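Local coordinates for protein beta-N-acetylhexosaminidase (Streptomyces plicatus, PDB 1HP5) that hydrolyses terminal, non-reducing N-acetylhexosamine residues from beta-N-acetylhexosaminides, as a glycoside hydrolase of family 20, at residues Val166-Phe171 with Asp197-Arg202; Trp350-Gly355 with Gln365-Asp370; Ile391-Asp396 with Glu444-Thr449. One frame throughout, in Å; residues are numbered along the deposited sequence.

Contact 1 (Val166-Phe171 with Asp197-Arg202). With NGT (3ar,5R,6S,7R,7ar-5-hydroxymethyl-2-methyl-5,6,7,7a-tetrahydro-3ah-pyrano[3,2-D]thiazole-6,7-diol), chain F.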
loop_
_atom_site.group_PDB
_atom_site.type_symbol
_atom_site.label_atom_id
_atom_site.label_comp_id
_atom_site.label_asym_id
_atom_site.label_seq_id
_atom_site.Cartn_x
_atom_site.Cartn_y
_atom_site.Cartn_z
ATOM N N VAL A 166 11.601 1.710 -4.132
ATOM C CA VAL A 166 12.130 1.668 -5.490
ATOM C C VAL A 166 13.520 2.290 -5.524
ATOM O O VAL A 166 14.081 2.539 -6.595
ATOM C CB VAL A 166 11.200 2.388 -6.504
ATOM C CG1 VAL A 166 9.814 1.715 -6.505
ATOM C CG2 VAL A 166 11.085 3.867 -6.167
ATOM N N SER A 167 14.074 2.522 -4.336
ATOM C CA SER A 167 15.401 3.110 -4.205
ATOM C C SER A 167 16.507 2.055 -4.165
ATOM O O SER A 167 17.536 2.214 -4.819
ATOM C CB SER A 167 15.476 3.974 -2.945
ATOM O OG SER A 167 14.561 5.057 -3.019
ATOM N N ARG A 168 16.305 0.988 -3.395
ATOM C CA ARG A 168 17.306 -0.077 -3.289
ATOM C C ARG A 168 17.429 -0.770 -4.640
ATOM O O ARG A 168 18.530 -0.957 -5.156
ATOM C CB ARG A 168 16.913 -1.053 -2.181
ATOM C CG ARG A 168 17.330 -0.563 -0.790
ATOM C CD ARG A 168 17.198 0.961 -0.626
ATOM N NE ARG A 168 17.722 1.377 0.674
ATOM C CZ ARG A 168 17.078 1.211 1.825
ATOM N NH1 ARG A 168 15.875 0.652 1.842
ATOM N NH2 ARG A 168 17.654 1.562 2.964
ATOM N N HIS A 169 16.290 -1.157 -5.202
ATOM C CA HIS A 169 16.242 -1.732 -6.543
ATOM C C HIS A 169 15.118 -0.975 -7.226
ATOM O O HIS A 169 14.010 -0.876 -6.689
ATOM C CB HIS A 169 15.937 -3.232 -6.534
ATOM C CG HIS A 169 17.145 -4.089 -6.318
ATOM N ND1 HIS A 169 17.460 -4.636 -5.093
ATOM C CD2 HIS A 169 18.127 -4.475 -7.167
ATOM C CE1 HIS A 169 18.584 -5.324 -5.196
ATOM N NE2 HIS A 169 19.010 -5.241 -6.445
ATOM N N PHE A 170 15.413 -0.424 -8.396
ATOM C CA PHE A 170 14.429 0.342 -9.140
ATOM C C PHE A 170 13.433 -0.547 -9.867
ATOM O O PHE A 170 13.780 -1.617 -10.370
ATOM C CB PHE A 170 15.125 1.251 -10.154
ATOM C CG PHE A 170 14.180 2.099 -10.961
ATOM C CD1 PHE A 170 13.458 3.125 -10.359
ATOM C CD2 PHE A 170 14.009 1.868 -12.323
ATOM C CE1 PHE A 170 12.576 3.916 -11.102
ATOM C CE2 PHE A 170 13.128 2.653 -13.077
ATOM C CZ PHE A 170 12.413 3.676 -12.467
ATOM N N PHE A 171 12.184 -0.101 -9.893
ATOM C CA PHE A 171 11.125 -0.810 -10.589
ATOM C C PHE A 171 10.444 0.231 -11.466
ATOM O O PHE A 171 10.036 1.293 -10.985
ATOM C CB PHE A 171 10.143 -1.444 -9.592
ATOM C CG PHE A 171 10.732 -2.605 -8.832
ATOM C CD1 PHE A 171 11.486 -2.392 -7.681
ATOM C CD2 PHE A 171 10.604 -3.903 -9.315
ATOM C CE1 PHE A 171 12.111 -3.456 -7.020
ATOM C CE2 PHE A 171 11.224 -4.979 -8.664
ATOM C CZ PHE A 171 11.983 -4.748 -7.510
ATOM N N ASP A 197 16.938 7.086 -1.377
ATOM C CA ASP A 197 17.668 6.495 -0.279
ATOM C C ASP A 197 19.153 6.601 -0.592
ATOM O O ASP A 197 19.559 7.429 -1.407
ATOM C CB ASP A 197 17.236 5.040 -0.076
ATOM C CG ASP A 197 17.379 4.596 1.367
ATOM O OD1 ASP A 197 18.520 4.314 1.788
ATOM O OD2 ASP A 197 16.356 4.552 2.085
ATOM N N ASP A 198 19.970 5.774 0.047
ATOM C CA ASP A 198 21.405 5.835 -0.192
ATOM C C ASP A 198 21.830 5.279 -1.545
ATOM O O ASP A 198 22.805 5.753 -2.133
ATOM C CB ASP A 198 22.147 5.085 0.912
ATOM C CG ASP A 198 21.906 5.683 2.273
ATOM O OD1 ASP A 198 22.192 6.889 2.446
ATOM O OD2 ASP A 198 21.429 4.953 3.167
ATOM N N GLN A 199 21.094 4.288 -2.043
ATOM C CA GLN A 199 21.438 3.651 -3.312
ATOM C C GLN A 199 20.763 4.213 -4.560
ATOM O O GLN A 199 20.975 3.705 -5.666
ATOM C CB GLN A 199 21.169 2.149 -3.216
ATOM C CG GLN A 199 21.844 1.497 -2.013
ATOM C CD GLN A 199 20.955 1.465 -0.779
ATOM O OE1 GLN A 199 20.027 2.267 -0.640
ATOM N NE2 GLN A 199 21.246 0.542 0.129
ATOM N N GLY A 200 19.956 5.257 -4.395
ATOM C CA GLY A 200 19.300 5.840 -5.552
ATOM C C GLY A 200 18.297 6.940 -5.266
ATOM O O GLY A 200 17.703 7.004 -4.184
ATOM N N TRP A 201 18.141 7.823 -6.250
ATOM C CA TRP A 201 17.198 8.939 -6.212
ATOM C C TRP A 201 16.337 8.637 -7.429
ATOM O O TRP A 201 16.844 8.624 -8.559
ATOM C CB TRP A 201 17.925 10.272 -6.390
ATOM C CG TRP A 201 17.000 11.434 -6.289
ATOM C CD1 TRP A 201 16.186 11.921 -7.270
ATOM C CD2 TRP A 201 16.729 12.211 -5.116
ATOM N NE1 TRP A 201 15.419 12.956 -6.779
ATOM C CE2 TRP A 201 15.731 13.153 -5.460
ATOM C CE3 TRP A 201 17.229 12.200 -3.805
ATOM C CZ2 TRP A 201 15.222 14.076 -4.542
ATOM C CZ3 TRP A 201 16.722 13.120 -2.890
ATOM C CH2 TRP A 201 15.727 14.046 -3.265
ATOM N N ARG A 202 15.042 8.410 -7.215
ATOM C CA ARG A 202 14.182 7.993 -8.317
ATOM C C ARG A 202 13.173 8.946 -8.938
ATOM O O ARG A 202 12.319 8.501 -9.707
ATOM C CB ARG A 202 13.446 6.707 -7.909
ATOM C CG ARG A 202 14.342 5.621 -7.304
ATOM C CD ARG A 202 15.510 5.244 -8.222
ATOM N NE ARG A 202 16.307 4.149 -7.668
ATOM C CZ ARG A 202 17.517 3.801 -8.102
ATOM N NH1 ARG A 202 18.090 4.457 -9.107
ATOM N NH2 ARG A 202 18.167 2.805 -7.517
HETATM C C1 NGT F . 14.540 -0.158 8.203
HETATM C C2 NGT F . 15.213 1.018 7.434
HETATM C C3 NGT F . 15.211 0.772 5.886
HETATM C C4 NGT F . 15.548 -0.682 5.512
HETATM C C5 NGT F . 14.617 -1.656 6.266
HETATM C C6 NGT F . 14.897 -3.128 5.977
HETATM C C7 NGT F . 13.259 2.022 8.061
HETATM C C8 NGT F . 12.229 3.079 8.381
HETATM N N2 NGT F . 14.459 2.229 7.730
HETATM S S1 NGT F . 12.748 0.336 8.183
HETATM O O3 NGT F . 16.115 1.667 5.258
HETATM O O4 NGT F . 15.399 -0.847 4.113
HETATM O O5 NGT F . 14.746 -1.455 7.726
HETATM O O6 NGT F . 13.898 -3.961 6.567
HETATM O O HOH W 1 20.491 2.480 3.075
#

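Contact 2 (Trp350-Gly355 with Gln365-Asp370). With NGT (3ar,5R,6S,7R,7ar-5-hydroxymethyl-2-methyl-5,6,7,7a-tetrahydro-3ah-pyrano[3,2-D]thiazole-6,7-diol), chain F.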
loop_
_atom_site.group_PDB
_atom_site.type_symbol
_atom_site.label_atom_id
_atom_site.label_comp_id
_atom_site.label_asym_id
_atom_site.label_seq_id
_atom_site.Cartn_x
_atom_site.Cartn_y
_atom_site.Cartn_z
ATOM N N TRP A 350 8.884 8.822 9.756
ATOM C CA TRP A 350 9.033 7.579 10.497
ATOM C C TRP A 350 8.968 8.019 11.955
ATOM O O TRP A 350 9.134 9.207 12.237
ATOM C CB TRP A 350 10.360 6.908 10.147
ATOM C CG TRP A 350 10.383 6.460 8.712
ATOM C CD1 TRP A 350 11.051 7.047 7.675
ATOM C CD2 TRP A 350 9.683 5.342 8.154
ATOM N NE1 TRP A 350 10.815 6.360 6.508
ATOM C CE2 TRP A 350 9.979 5.309 6.770
ATOM C CE3 TRP A 350 8.839 4.359 8.689
ATOM C CZ2 TRP A 350 9.458 4.332 5.913
ATOM C CZ3 TRP A 350 8.321 3.383 7.835
ATOM C CH2 TRP A 350 8.634 3.380 6.463
ATOM N N HIS A 351 8.736 7.094 12.882
ATOM C CA HIS A 351 8.568 7.510 14.269
ATOM C C HIS A 351 9.722 8.239 14.962
ATOM O O HIS A 351 9.534 8.769 16.056
ATOM C CB HIS A 351 8.050 6.345 15.138
ATOM C CG HIS A 351 9.088 5.334 15.511
ATOM N ND1 HIS A 351 9.428 4.277 14.697
ATOM C CD2 HIS A 351 9.831 5.199 16.635
ATOM C CE1 HIS A 351 10.335 3.530 15.304
ATOM N NE2 HIS A 351 10.596 4.069 16.482
ATOM N N GLN A 352 10.901 8.293 14.343
ATOM C CA GLN A 352 12.005 9.032 14.951
ATOM C C GLN A 352 11.583 10.496 15.021
ATOM O O GLN A 352 12.103 11.264 15.832
ATOM C CB GLN A 352 13.286 8.928 14.118
ATOM C CG GLN A 352 14.060 7.629 14.290
ATOM C CD GLN A 352 13.256 6.424 13.864
ATOM O OE1 GLN A 352 12.616 6.436 12.812
ATOM N NE2 GLN A 352 13.284 5.372 14.674
ATOM N N LEU A 353 10.643 10.876 14.158
ATOM C CA LEU A 353 10.140 12.246 14.123
ATOM C C LEU A 353 9.461 12.593 15.446
ATOM O O LEU A 353 9.397 13.759 15.833
ATOM C CB LEU A 353 9.145 12.428 12.967
ATOM C CG LEU A 353 8.544 13.829 12.768
ATOM C CD1 LEU A 353 9.660 14.856 12.567
ATOM C CD2 LEU A 353 7.607 13.824 11.564
ATOM N N ALA A 354 8.956 11.572 16.137
ATOM C CA ALA A 354 8.285 11.763 17.416
ATOM C C ALA A 354 9.246 12.356 18.447
ATOM O O ALA A 354 8.818 12.913 19.454
ATOM C CB ALA A 354 7.735 10.436 17.922
ATOM N N GLY A 355 10.543 12.224 18.189
ATOM C CA GLY A 355 11.535 12.763 19.103
ATOM C C GLY A 355 12.073 14.103 18.633
ATOM O O GLY A 355 13.016 14.641 19.215
ATOM N N GLN A 365 5.086 7.218 11.368
ATOM C CA GLN A 365 4.981 5.806 11.051
ATOM C C GLN A 365 5.907 5.017 11.959
ATOM O O GLN A 365 7.125 5.131 11.865
ATOM C CB GLN A 365 5.351 5.587 9.580
ATOM C CG GLN A 365 5.076 4.181 9.071
ATOM C CD GLN A 365 5.281 4.051 7.569
ATOM O OE1 GLN A 365 5.493 5.046 6.862
ATOM N NE2 GLN A 365 5.212 2.821 7.072
ATOM N N TYR A 366 5.313 4.222 12.843
ATOM C CA TYR A 366 6.059 3.406 13.788
ATOM C C TYR A 366 6.553 2.123 13.141
ATOM O O TYR A 366 5.752 1.326 12.650
ATOM C CB TYR A 366 5.175 3.040 14.976
ATOM C CG TYR A 366 5.860 2.132 15.964
ATOM C CD1 TYR A 366 6.820 2.627 16.846
ATOM C CD2 TYR A 366 5.554 0.772 16.016
ATOM C CE1 TYR A 366 7.456 1.793 17.758
ATOM C CE2 TYR A 366 6.184 -0.071 16.922
ATOM C CZ TYR A 366 7.133 0.447 17.791
ATOM O OH TYR A 366 7.758 -0.383 18.690
ATOM N N TRP A 367 7.869 1.915 13.155
ATOM C CA TRP A 367 8.439 0.713 12.560
ATOM C C TRP A 367 9.238 -0.118 13.554
ATOM O O TRP A 367 10.104 -0.906 13.164
ATOM C CB TRP A 367 9.322 1.067 11.357
ATOM C CG TRP A 367 10.442 2.018 11.647
ATOM C CD1 TRP A 367 10.342 3.364 11.847
ATOM C CD2 TRP A 367 11.838 1.701 11.743
ATOM N NE1 TRP A 367 11.583 3.906 12.057
ATOM C CE2 TRP A 367 12.521 2.908 12.000
ATOM C CE3 TRP A 367 12.576 0.514 11.636
ATOM C CZ2 TRP A 367 13.914 2.966 12.154
ATOM C CZ3 TRP A 367 13.960 0.570 11.788
ATOM C CH2 TRP A 367 14.614 1.788 12.044
ATOM N N GLY A 368 8.947 0.060 14.837
ATOM C CA GLY A 368 9.649 -0.701 15.853
ATOM C C GLY A 368 9.123 -2.122 15.889
ATOM O O GLY A 368 8.329 -2.517 15.040
ATOM N N LEU A 369 9.569 -2.894 16.871
ATOM C CA LEU A 369 9.132 -4.270 17.021
ATOM C C LEU A 369 9.050 -4.599 18.505
ATOM O O LEU A 369 9.237 -3.724 19.345
ATOM C CB LEU A 369 10.100 -5.223 16.312
ATOM C CG LEU A 369 11.577 -4.849 16.184
ATOM C CD1 LEU A 369 12.082 -4.247 17.471
ATOM C CD2 LEU A 369 12.378 -6.097 15.821
ATOM N N ASP A 370 8.772 -5.855 18.834
ATOM C CA ASP A 370 8.666 -6.240 20.237
ATOM C C ASP A 370 9.893 -5.869 21.065
ATOM O O ASP A 370 9.758 -5.296 22.145
ATOM C CB ASP A 370 8.390 -7.741 20.363
ATOM C CG ASP A 370 6.973 -8.104 19.972
ATOM O OD1 ASP A 370 6.144 -7.182 19.817
ATOM O OD2 ASP A 370 6.682 -9.309 19.830
HETATM C C1 NGT F . 14.540 -0.158 8.203
HETATM C C2 NGT F . 15.213 1.018 7.434
HETATM C C3 NGT F . 15.211 0.772 5.886
HETATM C C4 NGT F . 15.548 -0.682 5.512
HETATM C C5 NGT F . 14.617 -1.656 6.266
HETATM C C6 NGT F . 14.897 -3.128 5.977
HETATM C C7 NGT F . 13.259 2.022 8.061
HETATM C C8 NGT F . 12.229 3.079 8.381
HETATM N N2 NGT F . 14.459 2.229 7.730
HETATM S S1 NGT F . 12.748 0.336 8.183
HETATM O O3 NGT F . 16.115 1.667 5.258
HETATM O O4 NGT F . 15.399 -0.847 4.113
HETATM O O5 NGT F . 14.746 -1.455 7.726
HETATM O O6 NGT F . 13.898 -3.961 6.567
#

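Contact 3 (Ile391-Asp396 with Glu444-Thr449). With NGT (3ar,5R,6S,7R,7ar-5-hydroxymethyl-2-methyl-5,6,7,7a-tetrahydro-3ah-pyrano[3,2-D]thiazole-6,7-diol), chain F.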
loop_
_atom_site.group_PDB
_atom_site.type_symbol
_atom_site.label_atom_id
_atom_site.label_comp_id
_atom_site.label_asym_id
_atom_site.label_seq_id
_atom_site.Cartn_x
_atom_site.Cartn_y
_atom_site.Cartn_z
ATOM N N ILE A 391 0.735 5.705 12.371
ATOM C CA ILE A 391 0.609 4.715 11.310
ATOM C C ILE A 391 1.441 3.548 11.828
ATOM O O ILE A 391 2.630 3.703 12.103
ATOM C CB ILE A 391 1.216 5.211 9.979
ATOM C CG1 ILE A 391 0.437 6.423 9.463
ATOM C CG2 ILE A 391 1.169 4.092 8.939
ATOM C CD1 ILE A 391 1.146 7.173 8.355
ATOM N N LEU A 392 0.824 2.383 11.978
ATOM C CA LEU A 392 1.557 1.237 12.491
ATOM C C LEU A 392 2.078 0.270 11.430
ATOM O O LEU A 392 1.316 -0.272 10.625
ATOM C CB LEU A 392 0.691 0.465 13.492
ATOM C CG LEU A 392 0.162 1.233 14.713
ATOM C CD1 LEU A 392 -0.622 0.277 15.612
ATOM C CD2 LEU A 392 1.320 1.854 15.490
ATOM N N SER A 393 3.389 0.062 11.432
ATOM C CA SER A 393 4.021 -0.876 10.510
ATOM C C SER A 393 5.195 -1.511 11.254
ATOM O O SER A 393 6.354 -1.241 10.954
ATOM C CB SER A 393 4.498 -0.154 9.240
ATOM O OG SER A 393 5.511 0.799 9.516
ATOM N N PRO A 394 4.899 -2.349 12.262
ATOM C CA PRO A 394 5.943 -3.017 13.049
ATOM C C PRO A 394 6.832 -3.883 12.163
ATOM O O PRO A 394 6.333 -4.641 11.328
ATOM C CB PRO A 394 5.146 -3.849 14.057
ATOM C CG PRO A 394 3.865 -3.071 14.207
ATOM C CD PRO A 394 3.561 -2.678 12.780
ATOM N N ALA A 395 8.143 -3.775 12.355
ATOM C CA ALA A 395 9.109 -4.530 11.561
ATOM C C ALA A 395 8.969 -6.038 11.737
ATOM O O ALA A 395 9.301 -6.806 10.832
ATOM C CB ALA A 395 10.527 -4.086 11.910
ATOM N N ASP A 396 8.484 -6.475 12.895
ATOM C CA ASP A 396 8.311 -7.906 13.123
ATOM C C ASP A 396 6.849 -8.300 12.919
ATOM O O ASP A 396 6.382 -9.317 13.440
ATOM C CB ASP A 396 8.768 -8.289 14.534
ATOM C CG ASP A 396 8.010 -7.544 15.619
ATOM O OD1 ASP A 396 7.298 -6.568 15.296
ATOM O OD2 ASP A 396 8.141 -7.927 16.804
ATOM N N GLU A 444 0.409 -0.046 7.694
ATOM C CA GLU A 444 1.105 -0.062 6.421
ATOM C C GLU A 444 1.969 -1.308 6.332
ATOM O O GLU A 444 2.547 -1.738 7.328
ATOM C CB GLU A 444 1.988 1.178 6.240
ATOM C CG GLU A 444 2.793 1.137 4.939
ATOM C CD GLU A 444 3.421 2.468 4.583
ATOM O OE1 GLU A 444 2.671 3.452 4.409
ATOM O OE2 GLU A 444 4.663 2.532 4.476
ATOM N N ALA A 445 2.026 -1.892 5.139
ATOM C CA ALA A 445 2.842 -3.068 4.887
ATOM C C ALA A 445 3.961 -2.599 3.954
ATOM O O ALA A 445 3.765 -2.461 2.743
ATOM C CB ALA A 445 2.012 -4.160 4.215
ATOM N N PRO A 446 5.145 -2.321 4.513
ATOM C CA PRO A 446 6.252 -1.864 3.671
ATOM C C PRO A 446 7.001 -3.021 3.036
ATOM O O PRO A 446 7.177 -4.074 3.654
ATOM C CB PRO A 446 7.157 -1.096 4.647
ATOM C CG PRO A 446 6.329 -0.957 5.929
ATOM C CD PRO A 446 5.486 -2.197 5.938
ATOM N N LEU A 447 7.440 -2.820 1.800
ATOM C CA LEU A 447 8.210 -3.835 1.102
ATOM C C LEU A 447 9.532 -3.207 0.681
ATOM O O LEU A 447 9.602 -2.533 -0.351
ATOM C CB LEU A 447 7.451 -4.344 -0.127
ATOM C CG LEU A 447 8.163 -5.404 -0.974
ATOM C CD1 LEU A 447 8.725 -6.504 -0.085
ATOM C CD2 LEU A 447 7.176 -5.979 -1.994
ATOM N N TRP A 448 10.569 -3.410 1.496
ATOM C CA TRP A 448 11.898 -2.876 1.204
ATOM C C TRP A 448 12.560 -3.795 0.188
ATOM O O TRP A 448 12.329 -5.001 0.197
ATOM C CB TRP A 448 12.738 -2.786 2.481
ATOM C CG TRP A 448 12.083 -1.945 3.528
ATOM C CD1 TRP A 448 11.300 -2.377 4.558
ATOM C CD2 TRP A 448 12.097 -0.518 3.604
ATOM N NE1 TRP A 448 10.823 -1.304 5.273
ATOM C CE2 TRP A 448 11.298 -0.150 4.709
ATOM C CE3 TRP A 448 12.709 0.491 2.842
ATOM C CZ2 TRP A 448 11.092 1.190 5.077
ATOM C CZ3 TRP A 448 12.507 1.824 3.205
ATOM C CH2 TRP A 448 11.703 2.157 4.317
ATOM N N THR A 449 13.405 -3.238 -0.671
ATOM C CA THR A 449 13.994 -4.053 -1.722
ATOM C C THR A 449 15.502 -4.288 -1.758
ATOM O O THR A 449 16.077 -4.475 -2.834
ATOM C CB THR A 449 13.530 -3.520 -3.087
ATOM O OG1 THR A 449 13.905 -2.144 -3.215
ATOM C CG2 THR A 449 11.999 -3.622 -3.198
HETATM C C1 NGT F . 14.540 -0.158 8.203
HETATM C C2 NGT F . 15.213 1.018 7.434
HETATM C C3 NGT F . 15.211 0.772 5.886
HETATM C C4 NGT F . 15.548 -0.682 5.512
HETATM C C5 NGT F . 14.617 -1.656 6.266
HETATM C C6 NGT F . 14.897 -3.128 5.977
HETATM C C7 NGT F . 13.259 2.022 8.061
HETATM C C8 NGT F . 12.229 3.079 8.381
HETATM N N2 NGT F . 14.459 2.229 7.730
HETATM S S1 NGT F . 12.748 0.336 8.183
HETATM O O3 NGT F . 16.115 1.667 5.258
HETATM O O4 NGT F . 15.399 -0.847 4.113
HETATM O O5 NGT F . 14.746 -1.455 7.726
HETATM O O6 NGT F . 13.898 -3.961 6.567
#

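Contact 1 (Val166-Phe171 with Asp197-Arg202)
R168 reaches across to D197 and Q199 from the loop after strand 159-165, and its side chain joins the two loops to the bound thiazoline NGT. Its CB points away from 197-202, but a bend further along (chi2 37°) swings the guanidinium back toward that segment. CG skirts Q199 OE1, and R168 CD lies 3.1 Å from Q199 OE1. R168 NE then donates to Q199 OE1 at 2.8 Å, with the acceptor almost exactly in the guanidinium plane. The carboxylate of D197 covers one face of the guanidinium, planes 39° apart, so the salt bridge from R168 NH2 to D197 OD1 (3.1 Å) is not coplanar. At the tip R168 NH1 donates to NGT O4 at 2.8 Å, and R168 NH2 to NGT O3, also at 2.8 Å and straighter (164°). NH2 further gives a hydrogen bond to a water that donates to D198 OD2. Beyond the segments D165 forms a salt bridge with NH1, while H194 and H256 hold the two oxygens of D197.

R202, on the second loop, ties it back to the first: R202 NE donates to V166 O (2.9 Å) and R202 NH2 to S167 O (2.8 Å). With NE, NH1 and NH2 all engaged, the R168 guanidinium is probably held in one orientation, consistent with an active-site pocket that recognises the O3 and O4 hydroxyls of the sugar.

Contact 2 (Trp350-Gly355 with Gln365-Asp370)
W367 NE1 donates to Q352 OE1 at 2.8 Å with an N-H...O angle of 161°, the shortest bond of good geometry between these segments. The acceptor lies in the plane of the indole, and NE1 meets OE1 on a lone pair in the amide plane, a geometry that restrains the turn of both groups. The segments follow neighbouring parallel strands, 346-350 and 363-366, of the catalytic (beta/alpha)8 barrel; here they are joined by the parallel bridge of W350 with Q365 and a weak hydrogen bond from H351 N to Q365 O.

Where the strands end, the chain builds an aromatic cluster of W350, H351, Y366 and W367 at the ligand. W350 and W367 form an offset edge-to-face pair: the six-membered ring of W350 turns its edge to the five-membered ring of W367, centroids 5.3 Å apart and planes at 79°. The methyl carbon C8 of NGT fits in the angle between them, over the centre of each ring, with NGT C8 3.4 Å from W350 CD2. The thiazoline sulfur, NGT S1, rests 3.5 Å from W367 CE3. The methyl is consistent with that of the substrate's 2-acetamido group, as in other family 20 enzymes.

Each indole is backed from behind. Q365 runs alongside W350, its OE1 over the rim of the other face and its amide held by E444, H315 and S393, while E250 accepts from W350 NE1. Behind W367 stands H351, whose chi1 of 77° places CG between backbone N and carbonyl carbon and turns the imidazole toward 365-370; E376 bonds its NE2. H351 CE1 is 3.4 Å above the W367 plane, and Y366 CD1 lies 3.7 Å over the centre of the H351 imidazole.

Contact 3 (Ile391-Asp396 with Glu444-Thr449)
Two adjacent parallel strands of the (beta/alpha)8 barrel, 389-392 and 440-447, meet here close to their C-terminal ends. Across the segments they share one backbone hydrogen bond, E444 N to L392 O at 3.1 Å, with an N-H...O angle of 149°. Its donor stands above the carbonyl plane of L392 instead of meeting a lone pair. S393 CB lies 3.2 Å from the backbone E444 O; between side chains the approaches are longer, S393 CB to P446 CG at 3.9 Å and I391 CG2 to E444 CB at 4.1 Å.

The polar groups look elsewhere. E444 runs out straight, chi1 177° and chi2 167°, and so brings its carboxylate to S161 on OE1 and to H192 on OE2. Hydrogen bonds at both oxygens thus satisfy this buried acid within the barrel. S393 OG turns to the other neighbouring strand, where it bonds Y366 O.

Past the end of strand 440-447, W448 presents one indole face to NGT. C5 of the sugar lies over that face, and W448 CE3 comes within 3.3 Å of NGT O4. The indole also touches R168 and D401 and meets the ring of Y399. Strands whose C-terminal extensions carry the ligand-binding residues, with an aromatic platform beneath a pyranose, are characteristic of the active sites of TIM-barrel glycosidases.

In the fold
All three contacts touch NGT and lie in the same barrel, at different parts of one pocket. Contact 1 supplies the polar end at O3 and O4, contact 2 the apolar end at the thiazoline, and contact 3 the indole face along the sugar between them; E450, D401 and W414 add further hydrogen bonds. Contacts 2 and 3 have centres about 11 Å apart and lie on neighbouring strands, 363-366 and 389-392, of one sheet, joined by Y366 N to I391 O (2.8 Å). Contacts 1 and 3, about 17 Å between centres, meet through H169 ND1 and T449 O (2.7 Å). Contacts 1 and 2, with nearest atoms about 7 Å apart, do not touch.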